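Local coordinates for protein ofchtiv-allosamidin (Ostrinia furnacalis, PDB 6JMB) that probably hydrolyses chitin as an insect group IV chitinase of glycosyl hydrolase family 18, and here holds the inhibitor allosamidin in its active-site cleft, at residues Ala39-Ala51 / Gln91-Phe105. Sequence-based numbering, arbitrary orientation.
Sequences AFIGINAEGTALA and QYSIMAAEPEYRQNF. With AMI (allosamizoline), chain C.
I43 packs among Y92, M95 and F105 where a barrel strand of the family 18 TIM barrel, 35-43, turns back into strand 49-51 against helices 90-97 and 99-116. CG1 of I43 sits between its backbone N and carbonyl carbon (chi1 69°), which carries CD1 over one face of the Y92 ring, 3.7 Å from the centroid, a CH-pi contact. CG2, anti to the carbonyl carbon, meets F105 CE1 at 3.5 Å. The Y92 hydroxyl bonds to E87, whose carboxylate also accepts I43 N. Tight packing continues at G47, closing the type I turn from N44: its CA lies 3.6 Å from M95 CG, and a CB there would clash with Y101 O. E46 CA makes a second CH-pi contact, over the centre of the Y101 ring, 3.7 Å from the centroid. A serine in place of Y101 would probably uncover the E46 backbone and leave that corner of the turn freer to shift. The solvent side is looser: the E46 carboxylate is exposed, and a water links Q91 OE1 to A45 N. Three residues back on strand 35-43, F40 lines the allosamizoline pocket. ND2 of N104 donates to E46 O in the turn, at 3.0 Å from above the carbonyl plane, and to T48 OG1 just after it, at 2.9 Å in the amide plane of N104.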
ATOM      1  N   ALA A  39      10.560  -1.533  -1.054  1.00  9.17           N
ATOM      2  CA  ALA A  39      10.203  -1.374   0.353  1.00  9.31           C
ATOM      3  C   ALA A  39      11.022  -2.359   1.176  1.00 10.11           C
ATOM      4  O   ALA A  39      11.049  -3.547   0.848  1.00 10.24           O
ATOM      5  CB  ALA A  39       8.716  -1.681   0.545  1.00 10.21           C
ATOM      6  N   PHE A  40      11.691  -1.900   2.243  1.00 10.27           N
ATOM      7  CA  PHE A  40      11.789  -0.523   2.733  1.00  9.42           C
ATOM      8  C   PHE A  40      13.233  -0.263   3.147  1.00 10.27           C
ATOM      9  O   PHE A  40      13.952  -1.200   3.544  1.00 11.20           O
ATOM     10  CB  PHE A  40      10.971  -0.340   4.017  1.00 10.54           C
ATOM     11  CG  PHE A  40       9.491  -0.265   3.805  1.00  9.30           C
ATOM     12  CD1 PHE A  40       8.926   0.843   3.218  1.00  9.83           C
ATOM     13  CD2 PHE A  40       8.664  -1.288   4.244  1.00  9.59           C
ATOM     14  CE1 PHE A  40       7.556   0.925   3.035  1.00  9.78           C
ATOM     15  CE2 PHE A  40       7.290  -1.216   4.068  1.00 10.11           C
ATOM     16  CZ  PHE A  40       6.737  -0.106   3.459  1.00  9.66           C
ATOM     17  N   ILE A  41      13.642   0.997   3.103  1.00 10.26           N
ATOM     18  CA  ILE A  41      14.778   1.468   3.876  1.00 10.54           C
ATOM     19  C   ILE A  41      14.256   2.156   5.131  1.00 10.96           C
ATOM     20  O   ILE A  41      13.057   2.383   5.293  1.00 10.95           O
ATOM     21  CB  ILE A  41      15.717   2.392   3.063  1.00 11.40           C
ATOM     22  CG1 ILE A  41      14.993   3.674   2.635  1.00 11.31           C
ATOM     23  CG2 ILE A  41      16.306   1.643   1.872  1.00 12.21           C
ATOM     24  CD1 ILE A  41      15.928   4.727   2.040  1.00 12.71           C
ATOM     25  N   GLY A  42      15.170   2.497   6.035  1.00 10.34           N
ATOM     26  CA  GLY A  42      14.797   3.133   7.283  1.00 11.83           C
ATOM     27  C   GLY A  42      15.687   4.303   7.633  1.00 10.38           C
ATOM     28  O   GLY A  42      16.489   4.755   6.809  1.00 10.83           O
ATOM     29  N   ILE A  43      15.547   4.808   8.859  1.00 11.92           N
ATOM     30  CA  ILE A  43      16.385   5.891   9.357  1.00 11.36           C
ATOM     31  C   ILE A  43      16.711   5.626  10.816  1.00 13.95           C
ATOM     32  O   ILE A  43      16.072   4.812  11.484  1.00 15.19           O
ATOM     33  CB  ILE A  43      15.726   7.288   9.243  1.00 13.74           C
ATOM     34  CG1 ILE A  43      14.553   7.409  10.216  1.00 14.27           C
ATOM     35  CG2 ILE A  43      15.282   7.566   7.823  1.00 12.11           C
ATOM     36  CD1 ILE A  43      14.046   8.829  10.384  1.00 15.63           C
ATOM     37  N   ASN A  44      17.715   6.336  11.315  1.00 11.79           N
ATOM     38  CA  ASN A  44      17.835   6.522  12.751  1.00 13.65           C
ATOM     39  C   ASN A  44      17.270   7.895  13.119  1.00 12.86           C
ATOM     40  O   ASN A  44      16.923   8.698  12.249  1.00 13.44           O
ATOM     41  CB  ASN A  44      19.276   6.280  13.240  1.00 13.03           C
ATOM     42  CG  ASN A  44      20.274   7.309  12.728  1.00 13.60           C
ATOM     43  OD1 ASN A  44      19.920   8.426  12.355  1.00 13.13           O
ATOM     44  ND2 ASN A  44      21.553   6.936  12.745  1.00 13.31           N
ATOM     45  N   ALA A  45      17.169   8.163  14.423  1.00 15.40           N
ATOM     46  CA  ALA A  45      16.551   9.417  14.854  1.00 16.17           C
ATOM     47  C   ALA A  45      17.358  10.637  14.426  1.00 17.32           C
ATOM     48  O   ALA A  45      16.798  11.738  14.321  1.00 16.85           O
ATOM     49  CB  ALA A  45      16.344   9.419  16.369  1.00 16.74           C
ATOM     50  N   GLU A  46      18.652  10.469  14.169  1.00 14.30           N
ATOM     51  CA  GLU A  46      19.499  11.554  13.698  1.00 15.58           C
ATOM     52  C   GLU A  46      19.392  11.765  12.193  1.00 14.11           C
ATOM     53  O   GLU A  46      20.122  12.594  11.639  1.00 14.39           O
ATOM     54  CB  GLU A  46      20.955  11.284  14.106  1.00 17.69           C
ATOM     55  CG  GLU A  46      21.182  11.166  15.626  1.00 24.83           C
ATOM     56  CD  GLU A  46      20.650   9.863  16.232  1.00 33.91           C
ATOM     57  OE1 GLU A  46      20.714   8.808  15.567  1.00 24.25           O
ATOM     58  OE2 GLU A  46      20.163   9.898  17.383  1.00 37.02           O
ATOM     59  N   GLY A  47      18.510  11.028  11.523  1.00 12.85           N
ATOM     60  CA  GLY A  47      18.249  11.234  10.116  1.00 13.21           C
ATOM     61  C   GLY A  47      19.064  10.398   9.152  1.00 12.93           C
ATOM     62  O   GLY A  47      18.889  10.545   7.942  1.00 13.96           O
ATOM     63  N   THR A  48      19.946   9.528   9.626  1.00 12.55           N
ATOM     64  CA  THR A  48      20.753   8.752   8.694  1.00 12.27           C
ATOM     65  C   THR A  48      19.895   7.692   8.014  1.00 12.16           C
ATOM     66  O   THR A  48      19.333   6.817   8.680  1.00 12.14           O
ATOM     67  CB  THR A  48      21.932   8.113   9.418  1.00 12.97           C
ATOM     68  OG1 THR A  48      22.764   9.151   9.944  1.00 14.33           O
ATOM     69  CG2 THR A  48      22.751   7.268   8.447  1.00 14.46           C
ATOM     70  N   ALA A  49      19.775   7.792   6.691  1.00 11.82           N
ATOM     71  CA  ALA A  49      19.092   6.766   5.916  1.00 11.70           C
ATOM     72  C   ALA A  49      19.914   5.488   5.937  1.00 14.23           C
ATOM     73  O   ALA A  49      21.146   5.521   5.873  1.00 16.28           O
ATOM     74  CB  ALA A  49      18.910   7.241   4.474  1.00 12.95           C
ATOM     75  N   LEU A  50      19.238   4.349   6.041  1.00 12.46           N
ATOM     76  CA  LEU A  50      20.001   3.122   6.193  1.00 14.05           C
ATOM     77  C   LEU A  50      19.265   1.937   5.588  1.00 12.96           C
ATOM     78  O   LEU A  50      18.034   1.923   5.485  1.00 12.95           O
ATOM     79  CB  LEU A  50      20.371   2.870   7.659  1.00 16.93           C
ATOM     80  CG  LEU A  50      19.246   3.038   8.684  1.00 14.97           C
ATOM     81  CD1 LEU A  50      18.502   1.729   8.864  1.00 18.93           C
ATOM     82  CD2 LEU A  50      19.824   3.525   9.998  1.00 18.52           C
ATOM     83  N   ALA A  51      20.047   0.946   5.175  1.00 12.32           N
ATOM     84  CA  ALA A  51      19.492  -0.307   4.690  1.00 11.54           C
ATOM     85  C   ALA A  51      19.000  -1.125   5.874  1.00 13.69           C
ATOM     86  O   ALA A  51      19.711  -1.279   6.874  1.00 14.84           O
ATOM     87  CB  ALA A  51      20.560  -1.091   3.925  1.00 13.41           C
ATOM     88  N   GLN A  91      11.336   7.786  15.439  1.00 12.46           N
ATOM     89  CA  GLN A  91      12.574   8.272  14.836  1.00 12.35           C
ATOM     90  C   GLN A  91      12.295   9.329  13.776  1.00 11.54           C
ATOM     91  O   GLN A  91      13.070  10.283  13.629  1.00 11.94           O
ATOM     92  CB  GLN A  91      13.381   7.119  14.246  1.00 14.56           C
ATOM     93  CG  GLN A  91      13.905   6.137  15.278  1.00 17.53           C
ATOM     94  CD  GLN A  91      14.453   4.876  14.647  1.00 21.92           C
ATOM     95  OE1 GLN A  91      15.659   4.627  14.690  1.00 20.36           O
ATOM     96  NE2 GLN A  91      13.575   4.075  14.058  1.00 23.39           N
ATOM     97  N   TYR A  92      11.182   9.180  13.041  1.00 11.00           N
ATOM     98  CA  TYR A  92      10.790  10.161  12.031  1.00 11.23           C
ATOM     99  C   TYR A  92      10.357  11.464  12.682  1.00 10.80           C
ATOM    100  O   TYR A  92      10.669  12.552  12.182  1.00 11.06           O
ATOM    101  CB  TYR A  92       9.679   9.574  11.139  1.00 10.66           C
ATOM    102  CG  TYR A  92      10.199   8.385  10.375  1.00 11.29           C
ATOM    103  CD1 TYR A  92      10.201   7.120  10.945  1.00 11.22           C
ATOM    104  CD2 TYR A  92      10.771   8.538   9.121  1.00 12.90           C
ATOM    105  CE1 TYR A  92      10.741   6.039  10.281  1.00 13.24           C
ATOM    106  CE2 TYR A  92      11.310   7.462   8.447  1.00 12.03           C
ATOM    107  CZ  TYR A  92      11.287   6.217   9.030  1.00 11.93           C
ATOM    108  OH  TYR A  92      11.836   5.141   8.371  1.00 13.49           O
ATOM    109  N   SER A  93       9.649  11.366  13.808  1.00 11.15           N
ATOM    110  CA  SER A  93       9.254  12.548  14.565  1.00 10.84           C
ATOM    111  C   SER A  93      10.476  13.322  15.046  1.00 12.37           C
ATOM    112  O   SER A  93      10.540  14.551  14.919  1.00 12.88           O
ATOM    113  CB  SER A  93       8.387  12.104  15.741  1.00 11.48           C
ATOM    114  OG  SER A  93       7.973  13.204  16.528  1.00 12.37           O
ATOM    115  N   ILE A  94      11.464  12.613  15.596  1.00 12.00           N
ATOM    116  CA  ILE A  94      12.689  13.266  16.059  1.00 12.69           C
ATOM    117  C   ILE A  94      13.446  13.882  14.889  1.00 13.14           C
ATOM    118  O   ILE A  94      13.869  15.043  14.943  1.00 13.31           O
ATOM    119  CB  ILE A  94      13.561  12.266  16.834  1.00 12.88           C
ATOM    120  CG1 ILE A  94      12.866  11.845  18.125  1.00 13.61           C
ATOM    121  CG2 ILE A  94      14.929  12.871  17.129  1.00 13.47           C
ATOM    122  CD1 ILE A  94      13.474  10.602  18.745  1.00 16.18           C
ATOM    123  N   MET A  95      13.615  13.121  13.807  1.00 10.72           N
ATOM    124  CA  MET A  95      14.377  13.614  12.662  1.00 12.02           C
ATOM    125  C   MET A  95      13.734  14.861  12.070  1.00 12.06           C
ATOM    126  O   MET A  95      14.416  15.851  11.775  1.00 14.15           O
ATOM    127  CB  MET A  95      14.484  12.518  11.597  1.00 12.27           C
ATOM    128  CG  MET A  95      15.121  12.973  10.279  1.00 13.76           C
ATOM    129  SD  MET A  95      13.976  13.676   9.067  1.00 14.34           S
ATOM    130  CE  MET A  95      13.075  12.213   8.555  1.00 14.64           C
ATOM    131  N   ALA A  96      12.416  14.827  11.878  1.00 12.75           N
ATOM    132  CA  ALA A  96      11.750  15.900  11.154  1.00 12.26           C
ATOM    133  C   ALA A  96      11.762  17.215  11.918  1.00 12.80           C
ATOM    134  O   ALA A  96      11.669  18.272  11.288  1.00 13.66           O
ATOM    135  CB  ALA A  96      10.313  15.498  10.815  1.00 13.88           C
ATOM    136  N   ALA A  97      11.894  17.172  13.247  1.00 13.49           N
ATOM    137  CA  ALA A  97      11.837  18.382  14.060  1.00 14.66           C
ATOM    138  C   ALA A  97      13.136  19.179  14.063  1.00 15.91           C
ATOM    139  O   ALA A  97      13.130  20.343  14.480  1.00 18.37           O
ATOM    140  CB  ALA A  97      11.469  18.022  15.498  1.00 17.25           C
ATOM    141  N   GLU A  98      14.249  18.590  13.630  1.00 14.99           N
ATOM    142  CA  GLU A  98      15.554  19.224  13.772  1.00 16.16           C
ATOM    143  C   GLU A  98      16.118  19.539  12.398  1.00 16.31           C
ATOM    144  O   GLU A  98      16.295  18.618  11.586  1.00 15.70           O
ATOM    145  CB  GLU A  98      16.507  18.303  14.530  1.00 20.09           C
ATOM    146  CG  GLU A  98      16.277  18.290  16.029  1.00 26.60           C
ATOM    147  CD  GLU A  98      16.198  19.691  16.609  1.00 28.13           C
ATOM    148  OE1 GLU A  98      15.210  19.986  17.312  1.00 41.59           O
ATOM    149  OE2 GLU A  98      17.120  20.496  16.356  1.00 35.73           O
ATOM    150  N   PRO A  99      16.421  20.801  12.093  1.00 16.21           N
ATOM    151  CA  PRO A  99      16.978  21.116  10.765  1.00 16.06           C
ATOM    152  C   PRO A  99      18.220  20.307  10.422  1.00 17.17           C
ATOM    153  O   PRO A  99      18.392  19.895   9.267  1.00 16.52           O
ATOM    154  CB  PRO A  99      17.268  22.622  10.855  1.00 18.41           C
ATOM    155  CG  PRO A  99      16.330  23.116  11.913  1.00 22.05           C
ATOM    156  CD  PRO A  99      16.229  22.006  12.916  1.00 19.02           C
ATOM    157  N   GLU A 100      19.081  20.051  11.410  1.00 17.54           N
ATOM    158  CA  GLU A 100      20.306  19.299  11.163  1.00 17.13           C
ATOM    159  C   GLU A 100      20.002  17.855  10.795  1.00 15.00           C
ATOM    160  O   GLU A 100      20.671  17.268   9.935  1.00 15.05           O
ATOM    161  CB  GLU A 100      21.190  19.339  12.411  1.00 19.59           C
ATOM    162  CG  GLU A 100      21.622  20.742  12.829  1.00 31.45           C
ATOM    163  CD  GLU A 100      20.606  21.455  13.721  1.00 37.04           C
ATOM    164  OE1 GLU A 100      19.490  20.923  13.942  1.00 24.88           O
ATOM    165  OE2 GLU A 100      20.932  22.561  14.206  1.00 43.97           O
ATOM    166  N   TYR A 101      18.998  17.262  11.444  1.00 13.09           N
ATOM    167  CA  TYR A 101      18.640  15.882  11.143  1.00 13.48           C
ATOM    168  C   TYR A 101      17.920  15.785   9.803  1.00 12.66           C
ATOM    169  O   TYR A 101      18.134  14.831   9.047  1.00 12.49           O
ATOM    170  CB  TYR A 101      17.780  15.302  12.263  1.00 13.15           C
ATOM    171  CG  TYR A 101      18.467  15.160  13.607  1.00 14.58           C
ATOM    172  CD1 TYR A 101      19.850  15.254  13.727  1.00 14.65           C
ATOM    173  CD2 TYR A 101      17.721  14.927  14.754  1.00 14.61           C
ATOM    174  CE1 TYR A 101      20.472  15.120  14.963  1.00 18.13           C
ATOM    175  CE2 TYR A 101      18.333  14.789  15.992  1.00 17.51           C
ATOM    176  CZ  TYR A 101      19.706  14.885  16.087  1.00 17.72           C
ATOM    177  OH  TYR A 101      20.304  14.747  17.322  1.00 22.11           O
ATOM    178  N   ARG A 102      17.064  16.759   9.488  1.00 12.38           N
ATOM    179  CA  ARG A 102      16.453  16.788   8.161  1.00 12.02           C
ATOM    180  C   ARG A 102      17.514  16.864   7.074  1.00 13.01           C
ATOM    181  O   ARG A 102      17.442  16.153   6.066  1.00 13.31           O
ATOM    182  CB  ARG A 102      15.500  17.976   8.043  1.00 12.48           C
ATOM    183  CG  ARG A 102      14.253  17.861   8.895  1.00 12.50           C
ATOM    184  CD  ARG A 102      13.169  18.819   8.422  1.00 15.72           C
ATOM    185  NE  ARG A 102      13.614  20.213   8.364  1.00 14.75           N
ATOM    186  CZ  ARG A 102      13.415  21.109   9.326  1.00 15.95           C
ATOM    187  NH1 ARG A 102      12.797  20.768  10.448  1.00 15.82           N
ATOM    188  NH2 ARG A 102      13.842  22.355   9.169  1.00 17.35           N
ATOM    189  N   GLN A 103      18.506  17.739   7.255  1.00 13.12           N
ATOM    190  CA  GLN A 103      19.563  17.863   6.259  1.00 13.30           C
ATOM    191  C   GLN A 103      20.336  16.560   6.127  1.00 12.83           C
ATOM    192  O   GLN A 103      20.666  16.132   5.012  1.00 13.76           O
ATOM    193  CB  GLN A 103      20.495  19.012   6.641  1.00 15.10           C
ATOM    194  CG  GLN A 103      21.647  19.214   5.677  1.00 20.08           C
ATOM    195  CD  GLN A 103      22.569  20.340   6.110  1.00 34.35           C
ATOM    196  OE1 GLN A 103      23.393  20.172   7.009  1.00 37.33           O
ATOM    197  NE2 GLN A 103      22.431  21.495   5.472  1.00 38.37           N
ATOM    198  N   ASN A 104      20.625  15.908   7.255  1.00 12.55           N
ATOM    199  CA  ASN A 104      21.296  14.612   7.213  1.00 13.10           C
ATOM    200  C   ASN A 104      20.457  13.581   6.469  1.00 12.41           C
ATOM    201  O   ASN A 104      20.994  12.779   5.693  1.00 13.09           O
ATOM    202  CB  ASN A 104      21.614  14.136   8.632  1.00 13.38           C
ATOM    203  CG  ASN A 104      22.465  12.878   8.653  1.00 14.07           C
ATOM    204  OD1 ASN A 104      23.486  12.792   7.962  1.00 17.29           O
ATOM    205  ND2 ASN A 104      22.052  11.899   9.447  1.00 14.86           N
ATOM    206  N   PHE A 105      19.136  13.597   6.674  1.00 11.98           N
ATOM    207  CA  PHE A 105      18.297  12.651   5.947  1.00 11.42           C
ATOM    208  C   PHE A 105      18.303  12.937   4.455  1.00 11.12           C
ATOM    209  O   PHE A 105      18.388  12.015   3.635  1.00 12.40           O
ATOM    210  CB  PHE A 105      16.860  12.642   6.461  1.00 12.26           C
ATOM    211  CG  PHE A 105      15.990  11.730   5.660  1.00 11.16           C
ATOM    212  CD1 PHE A 105      16.182  10.357   5.728  1.00 14.57           C
ATOM    213  CD2 PHE A 105      15.065  12.232   4.759  1.00 12.59           C
ATOM    214  CE1 PHE A 105      15.426   9.497   4.953  1.00 14.61           C
ATOM    215  CE2 PHE A 105      14.305  11.374   3.979  1.00 14.61           C
ATOM    216  CZ  PHE A 105      14.490  10.007   4.076  1.00 15.28           C
TER
HETATM  217  C1  AMI C 501       1.231  -0.566   3.957  1.00 11.03           C
HETATM  218  C2  AMI C 501       2.562  -0.071   4.653  1.00 10.26           C
HETATM  219  C3  AMI C 501       3.329  -1.282   4.851  1.00 10.71           C
HETATM  220  C4  AMI C 501       2.243  -2.413   5.073  1.00 11.28           C
HETATM  221  C5  AMI C 501       1.319  -2.117   3.988  1.00 10.67           C
HETATM  222  C6  AMI C 501      -0.092  -2.786   4.172  1.00 12.13           C
HETATM  223  C7  AMI C 501       2.414   0.727   2.596  1.00 10.95           C
HETATM  224  C8  AMI C 501       3.907   2.420   1.420  1.00 12.48           C
HETATM  225  C9  AMI C 501       1.910   1.397   0.182  1.00 11.28           C
HETATM  226  N2  AMI C 501       3.112   0.765   3.812  1.00 10.75           N
HETATM  227  N7  AMI C 501       2.748   1.518   1.405  1.00 11.24           N
HETATM  228  O3  AMI C 501       4.237  -1.133   5.941  1.00 11.72           O
HETATM  229  O4  AMI C 501       2.711  -3.742   4.887  1.00 10.51           O
HETATM  230  O6  AMI C 501      -0.601  -2.418   5.438  1.00 13.86           O
HETATM  231  O7  AMI C 501       1.341  -0.114   2.589  1.00 10.96           O
HETATM  232  O   HOH W   1      15.137   2.258  12.057  1.00 20.10           O
HETATM  233  O   HOH W   2      17.211   6.170  16.395  1.00 20.54           O